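Hypothetical protein ybgI (Escherichia coli, Escherichia coli O157:H7, PDB 1NMO) forms a toroidal homohexamer with a dinuclear metal site in each subunit and may take part in degrading radiation-damaged nucleotides. Local coordinates at residues T34-A44 / L55-Y66. Numbering follows the deposited sequence.
With FE (Fe (III) ion), chain G; FE (Fe (III) ion), chain H.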
ATOM      1  N   THR A  34     -34.040 -38.582  -4.856  1.00 20.48           N
ATOM      2  CA  THR A  34     -34.631 -37.844  -3.750  1.00 21.98           C
ATOM      3  C   THR A  34     -33.834 -36.618  -3.337  1.00 20.93           C
ATOM      4  O   THR A  34     -32.718 -36.751  -2.786  1.00 21.92           O
ATOM      5  CB  THR A  34     -34.778 -38.814  -2.548  1.00 22.06           C
ATOM      6  OG1 THR A  34     -35.472 -39.984  -3.026  1.00 24.13           O
ATOM      7  CG2 THR A  34     -35.576 -38.188  -1.409  1.00 21.27           C
ATOM      8  N   VAL A  35     -34.397 -35.446  -3.577  1.00 18.71           N
ATOM      9  CA  VAL A  35     -33.738 -34.176  -3.222  1.00 18.91           C
ATOM     10  C   VAL A  35     -34.398 -33.476  -2.033  1.00 19.31           C
ATOM     11  O   VAL A  35     -35.599 -33.169  -2.069  1.00 21.55           O
ATOM     12  CB  VAL A  35     -33.778 -33.184  -4.410  1.00 18.86           C
ATOM     13  CG1 VAL A  35     -33.415 -31.783  -3.886  1.00 20.14           C
ATOM     14  CG2 VAL A  35     -32.784 -33.607  -5.525  1.00 17.71           C
ATOM     15  N   GLN A  36     -33.633 -33.229  -0.989  1.00 20.48           N
ATOM     16  CA  GLN A  36     -34.113 -32.551   0.202  1.00 20.84           C
ATOM     17  C   GLN A  36     -33.275 -31.323   0.567  1.00 21.58           C
ATOM     18  O   GLN A  36     -33.825 -30.262   0.881  1.00 22.68           O
ATOM     19  CB  GLN A  36     -34.112 -33.468   1.423  1.00 21.33           C
ATOM     20  CG  GLN A  36     -34.355 -32.662   2.738  1.00 24.87           C
ATOM     21  CD  GLN A  36     -35.713 -31.792   2.745  1.00 29.82           C
ATOM     22  OE1 GLN A  36     -35.860 -30.774   3.534  1.00 31.53           O
ATOM     23  NE2 GLN A  36     -36.711 -32.200   1.881  1.00 30.28           N
ATOM     24  N   LYS A  37     -31.951 -31.445   0.513  1.00 21.03           N
ATOM     25  CA  LYS A  37     -31.021 -30.371   0.897  1.00 21.39           C
ATOM     26  C   LYS A  37     -30.495 -29.679  -0.380  1.00 21.30           C
ATOM     27  O   LYS A  37     -29.977 -30.367  -1.272  1.00 21.09           O
ATOM     28  CB  LYS A  37     -29.885 -31.020   1.724  1.00 20.71           C
ATOM     29  CG  LYS A  37     -28.781 -30.063   2.148  1.00 23.56           C
ATOM     30  CD  LYS A  37     -28.959 -29.465   3.541  1.00 24.38           C
ATOM     31  CE  LYS A  37     -28.023 -28.235   3.719  1.00 25.73           C
ATOM     32  NZ  LYS A  37     -28.490 -27.183   4.802  1.00 27.90           N
ATOM     33  N   ILE A  38     -30.645 -28.350  -0.500  1.00 19.64           N
ATOM     34  CA  ILE A  38     -30.236 -27.685  -1.735  1.00 17.73           C
ATOM     35  C   ILE A  38     -29.348 -26.446  -1.538  1.00 17.94           C
ATOM     36  O   ILE A  38     -29.649 -25.595  -0.665  1.00 18.86           O
ATOM     37  CB  ILE A  38     -31.491 -27.256  -2.533  1.00 18.45           C
ATOM     38  CG1 ILE A  38     -32.405 -28.431  -2.753  1.00 17.26           C
ATOM     39  CG2 ILE A  38     -31.147 -26.846  -3.888  1.00 17.06           C
ATOM     40  CD1 ILE A  38     -33.411 -28.116  -3.844  1.00 17.70           C
ATOM     41  N   VAL A  39     -28.261 -26.375  -2.324  1.00 14.61           N
ATOM     42  CA  VAL A  39     -27.335 -25.266  -2.334  1.00 15.35           C
ATOM     43  C   VAL A  39     -27.511 -24.561  -3.725  1.00 15.69           C
ATOM     44  O   VAL A  39     -27.588 -25.234  -4.786  1.00 15.82           O
ATOM     45  CB  VAL A  39     -25.844 -25.777  -2.138  1.00 15.61           C
ATOM     46  CG1 VAL A  39     -24.825 -24.790  -2.802  1.00 16.46           C
ATOM     47  CG2 VAL A  39     -25.547 -25.997  -0.643  1.00 13.62           C
ATOM     48  N   THR A  40     -27.604 -23.218  -3.697  1.00 13.89           N
ATOM     49  CA  THR A  40     -27.800 -22.415  -4.864  1.00 12.52           C
ATOM     50  C   THR A  40     -26.774 -21.296  -4.872  1.00 13.67           C
ATOM     51  O   THR A  40     -26.189 -20.958  -3.821  1.00 14.79           O
ATOM     52  CB  THR A  40     -29.213 -21.793  -4.854  1.00 13.16           C
ATOM     53  OG1 THR A  40     -29.292 -20.779  -3.829  1.00 10.95           O
ATOM     54  CG2 THR A  40     -30.266 -22.890  -4.602  1.00  8.53           C
ATOM     55  N   GLY A  41     -26.515 -20.737  -6.067  1.00 12.64           N
ATOM     56  CA  GLY A  41     -25.557 -19.646  -6.191  1.00 12.42           C
ATOM     57  C   GLY A  41     -25.633 -19.142  -7.589  1.00 11.99           C
ATOM     58  O   GLY A  41     -26.352 -19.742  -8.365  1.00 12.27           O
ATOM     59  N   VAL A  42     -24.909 -18.076  -7.940  1.00 11.72           N
ATOM     60  CA  VAL A  42     -24.984 -17.539  -9.327  1.00  9.60           C
ATOM     61  C   VAL A  42     -24.451 -18.555 -10.416  1.00  9.84           C
ATOM     62  O   VAL A  42     -25.064 -18.769 -11.464  1.00  8.24           O
ATOM     63  CB  VAL A  42     -24.129 -16.233  -9.354  1.00  9.19           C
ATOM     64  CG1 VAL A  42     -24.009 -15.683 -10.784  1.00  7.94           C
ATOM     65  CG2 VAL A  42     -24.735 -15.172  -8.388  1.00  5.91           C
ATOM     66  N   THR A  43     -23.341 -19.234 -10.103  1.00 10.42           N
ATOM     67  CA  THR A  43     -22.650 -20.084 -11.062  1.00 10.27           C
ATOM     68  C   THR A  43     -22.158 -21.353 -10.482  1.00 10.69           C
ATOM     69  O   THR A  43     -21.672 -21.344  -9.361  1.00 12.77           O
ATOM     70  CB  THR A  43     -21.457 -19.278 -11.627  1.00 10.97           C
ATOM     71  OG1 THR A  43     -22.000 -18.102 -12.248  1.00 13.47           O
ATOM     72  CG2 THR A  43     -20.586 -20.074 -12.668  1.00  7.60           C
ATOM     73  N   ALA A  44     -22.253 -22.452 -11.241  1.00 10.99           N
ATOM     74  CA  ALA A  44     -21.812 -23.760 -10.755  1.00 12.05           C
ATOM     75  C   ALA A  44     -20.277 -23.935 -10.840  1.00 12.47           C
ATOM     76  O   ALA A  44     -19.794 -24.830 -11.508  1.00 12.51           O
ATOM     77  CB  ALA A  44     -22.538 -24.891 -11.568  1.00 11.27           C
ATOM     78  N   LEU A  55     -21.630 -29.272   2.560  1.00 16.89           N
ATOM     79  CA  LEU A  55     -22.947 -29.152   3.197  1.00 16.33           C
ATOM     80  C   LEU A  55     -23.826 -30.401   2.943  1.00 17.55           C
ATOM     81  O   LEU A  55     -25.005 -30.489   3.364  1.00 16.02           O
ATOM     82  CB  LEU A  55     -23.654 -27.872   2.697  1.00 14.40           C
ATOM     83  CG  LEU A  55     -23.042 -26.582   3.177  1.00 13.31           C
ATOM     84  CD1 LEU A  55     -23.560 -25.382   2.488  1.00 15.67           C
ATOM     85  CD2 LEU A  55     -23.365 -26.438   4.632  1.00 16.40           C
ATOM     86  N   GLY A  56     -23.281 -31.385   2.229  1.00 17.96           N
ATOM     87  CA  GLY A  56     -24.111 -32.584   2.009  1.00 17.87           C
ATOM     88  C   GLY A  56     -25.312 -32.316   1.099  1.00 17.25           C
ATOM     89  O   GLY A  56     -26.350 -33.012   1.154  1.00 15.89           O
ATOM     90  N   ALA A  57     -25.194 -31.349   0.189  1.00 16.22           N
ATOM     91  CA  ALA A  57     -26.397 -31.095  -0.622  1.00 15.11           C
ATOM     92  C   ALA A  57     -26.798 -32.206  -1.549  1.00 15.46           C
ATOM     93  O   ALA A  57     -25.952 -32.994  -2.051  1.00 15.49           O
ATOM     94  CB  ALA A  57     -26.249 -29.811  -1.419  1.00 15.23           C
ATOM     95  N   ASP A  58     -28.112 -32.283  -1.783  1.00 14.45           N
ATOM     96  CA  ASP A  58     -28.672 -33.250  -2.758  1.00 14.98           C
ATOM     97  C   ASP A  58     -28.809 -32.573  -4.190  1.00 15.11           C
ATOM     98  O   ASP A  58     -28.942 -33.247  -5.235  1.00 14.70           O
ATOM     99  CB  ASP A  58     -30.071 -33.671  -2.349  1.00 15.75           C
ATOM    100  CG  ASP A  58     -30.094 -34.383  -1.031  1.00 18.88           C
ATOM    101  OD1 ASP A  58     -29.241 -35.276  -0.796  1.00 22.05           O
ATOM    102  OD2 ASP A  58     -30.986 -34.064  -0.226  1.00 20.68           O
ATOM    103  N   ALA A  59     -28.831 -31.250  -4.234  1.00 13.32           N
ATOM    104  CA  ALA A  59     -28.924 -30.593  -5.534  1.00 13.42           C
ATOM    105  C   ALA A  59     -28.212 -29.269  -5.489  1.00 12.89           C
ATOM    106  O   ALA A  59     -28.004 -28.685  -4.422  1.00 13.18           O
ATOM    107  CB  ALA A  59     -30.340 -30.361  -5.902  1.00  9.45           C
ATOM    108  N   VAL A  60     -27.868 -28.783  -6.668  1.00 12.07           N
ATOM    109  CA  VAL A  60     -27.291 -27.453  -6.782  1.00 13.06           C
ATOM    110  C   VAL A  60     -28.116 -26.745  -7.822  1.00 12.19           C
ATOM    111  O   VAL A  60     -28.430 -27.344  -8.859  1.00 13.68           O
ATOM    112  CB  VAL A  60     -25.861 -27.489  -7.274  1.00 10.88           C
ATOM    113  CG1 VAL A  60     -25.341 -26.056  -7.588  1.00 10.40           C
ATOM    114  CG2 VAL A  60     -25.076 -28.041  -6.188  1.00 11.78           C
ATOM    115  N   ILE A  61     -28.542 -25.512  -7.522  1.00 10.95           N
ATOM    116  CA  ILE A  61     -29.306 -24.749  -8.499  1.00 10.50           C
ATOM    117  C   ILE A  61     -28.550 -23.418  -8.762  1.00 10.87           C
ATOM    118  O   ILE A  61     -28.070 -22.764  -7.813  1.00 11.07           O
ATOM    119  CB  ILE A  61     -30.733 -24.479  -8.017  1.00  9.28           C
ATOM    120  CG1 ILE A  61     -31.451 -25.799  -7.682  1.00  6.23           C
ATOM    121  CG2 ILE A  61     -31.432 -23.701  -9.122  1.00  8.83           C
ATOM    122  CD1 ILE A  61     -32.938 -25.668  -7.284  1.00  3.54           C
ATOM    123  N   VAL A  62     -28.430 -23.030 -10.038  1.00  9.78           N
ATOM    124  CA  VAL A  62     -27.655 -21.865 -10.417  1.00  9.53           C
ATOM    125  C   VAL A  62     -28.216 -21.075 -11.568  1.00 10.42           C
ATOM    126  O   VAL A  62     -29.145 -21.546 -12.216  1.00  9.21           O
ATOM    127  CB  VAL A  62     -26.224 -22.268 -10.882  1.00  9.76           C
ATOM    128  CG1 VAL A  62     -25.432 -22.906  -9.760  1.00  7.15           C
ATOM    129  CG2 VAL A  62     -26.306 -23.179 -12.043  1.00  8.45           C
ATOM    130  N   HIS A  63     -27.710 -19.839 -11.764  1.00  8.80           N
ATOM    131  CA  HIS A  63     -28.123 -19.038 -12.899  1.00  9.79           C
ATOM    132  C   HIS A  63     -27.288 -19.436 -14.127  1.00 10.45           C
ATOM    133  O   HIS A  63     -27.810 -19.410 -15.244  1.00  8.11           O
ATOM    134  CB  HIS A  63     -27.928 -17.582 -12.635  1.00 10.02           C
ATOM    135  CG  HIS A  63     -28.346 -16.682 -13.767  1.00 12.07           C
ATOM    136  ND1 HIS A  63     -29.443 -16.934 -14.580  1.00 10.45           N
ATOM    137  CD2 HIS A  63     -27.795 -15.518 -14.220  1.00 12.82           C
ATOM    138  CE1 HIS A  63     -29.537 -15.966 -15.488  1.00 12.95           C
ATOM    139  NE2 HIS A  63     -28.545 -15.095 -15.298  1.00 11.98           N
ATOM    140  N   HIS A  64     -26.002 -19.784 -13.906  1.00 11.13           N
ATOM    141  CA  HIS A  64     -25.057 -20.201 -14.959  1.00 12.74           C
ATOM    142  C   HIS A  64     -24.527 -21.641 -14.756  1.00 13.74           C
ATOM    143  O   HIS A  64     -23.595 -21.907 -13.969  1.00 13.13           O
ATOM    144  CB  HIS A  64     -23.833 -19.292 -14.999  1.00 14.10           C
ATOM    145  CG  HIS A  64     -24.133 -17.857 -15.259  1.00 13.73           C
ATOM    146  ND1 HIS A  64     -24.068 -16.899 -14.270  1.00 12.23           N
ATOM    147  CD2 HIS A  64     -24.479 -17.208 -16.397  1.00 14.98           C
ATOM    148  CE1 HIS A  64     -24.348 -15.722 -14.789  1.00 14.85           C
ATOM    149  NE2 HIS A  64     -24.597 -15.879 -16.075  1.00 15.93           N
ATOM    150  N   GLY A  65     -25.105 -22.589 -15.487  1.00 14.96           N
ATOM    151  CA  GLY A  65     -24.679 -23.977 -15.337  1.00 13.17           C
ATOM    152  C   GLY A  65     -23.753 -24.309 -16.461  1.00 14.10           C
ATOM    153  O   GLY A  65     -22.883 -23.493 -16.766  1.00 12.42           O
ATOM    154  N   TYR A  66     -23.949 -25.460 -17.126  1.00 14.19           N
ATOM    155  CA  TYR A  66     -23.004 -25.867 -18.196  1.00 15.52           C
ATOM    156  C   TYR A  66     -23.636 -26.073 -19.584  1.00 15.81           C
ATOM    157  O   TYR A  66     -24.779 -25.690 -19.836  1.00 15.65           O
ATOM    158  CB  TYR A  66     -22.322 -27.183 -17.793  1.00 12.70           C
ATOM    159  CG  TYR A  66     -21.732 -27.232 -16.394  1.00 12.26           C
ATOM    160  CD1 TYR A  66     -21.181 -26.123 -15.840  1.00 12.25           C
ATOM    161  CD2 TYR A  66     -21.742 -28.420 -15.611  1.00 10.78           C
ATOM    162  CE1 TYR A  66     -20.666 -26.142 -14.539  1.00 12.62           C
ATOM    163  CE2 TYR A  66     -21.208 -28.439 -14.300  1.00  9.16           C
ATOM    164  CZ  TYR A  66     -20.684 -27.272 -13.781  1.00 10.26           C
ATOM    165  OH  TYR A  66     -20.213 -27.120 -12.470  1.00 10.84           O
TER
HETATM  166 FE    FE G 301     -25.227 -13.887 -16.516  1.00 30.80          FE
HETATM  167 FE    FE H 302     -28.285 -13.180 -16.932  1.00 25.37          FE
HETATM  168  O   HOH W   1     -28.579 -11.438 -18.518  1.00 20.34           O
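Asp58 sets its CG anti to the carbonyl carbon (chi1 -63°), which carries OD2 back to the backbone of Gln36 and Lys37, while His64 makes the same turn (chi1 -60°) and brings its ring beside Thr43. The two mark the ends of the strand pair in a beta-alpha-beta crossover (strand 37-41, helix 46-54, strand 59-62), illustrating how residues past the C-terminal ends of parallel strands build a site. Asp58 OD2 accepts hydrogen bonds from Gln36 N and Lys37 N, each 2.9 Å, on its anti side and from opposite faces of the carboxylate plane; OD1 forms a salt bridge with Lys32. Lys37 O takes both Asp58 N, at 2.7 Å, and Ala59 N. Ile38 CG2 packs against Ile61 CG1 on one face, Val39 CG2 against Leu55 CD1 on the other.

Past its strand, segment 55-66 supplies two metal ligands. His64 NE2 binds one iron at 2.1 Å with His215, His63 NE2 the other with Asp101 and a water; Glu219 binds both. His64 ND1 makes a weak hydrogen bond to Thr43 OG1, also hydrogen-bonded to Glu197 of a neighbouring subunit. Tyr66 OH donates a 2.5 Å hydrogen bond to a lone pair of Ala44 O, in the carbonyl plane.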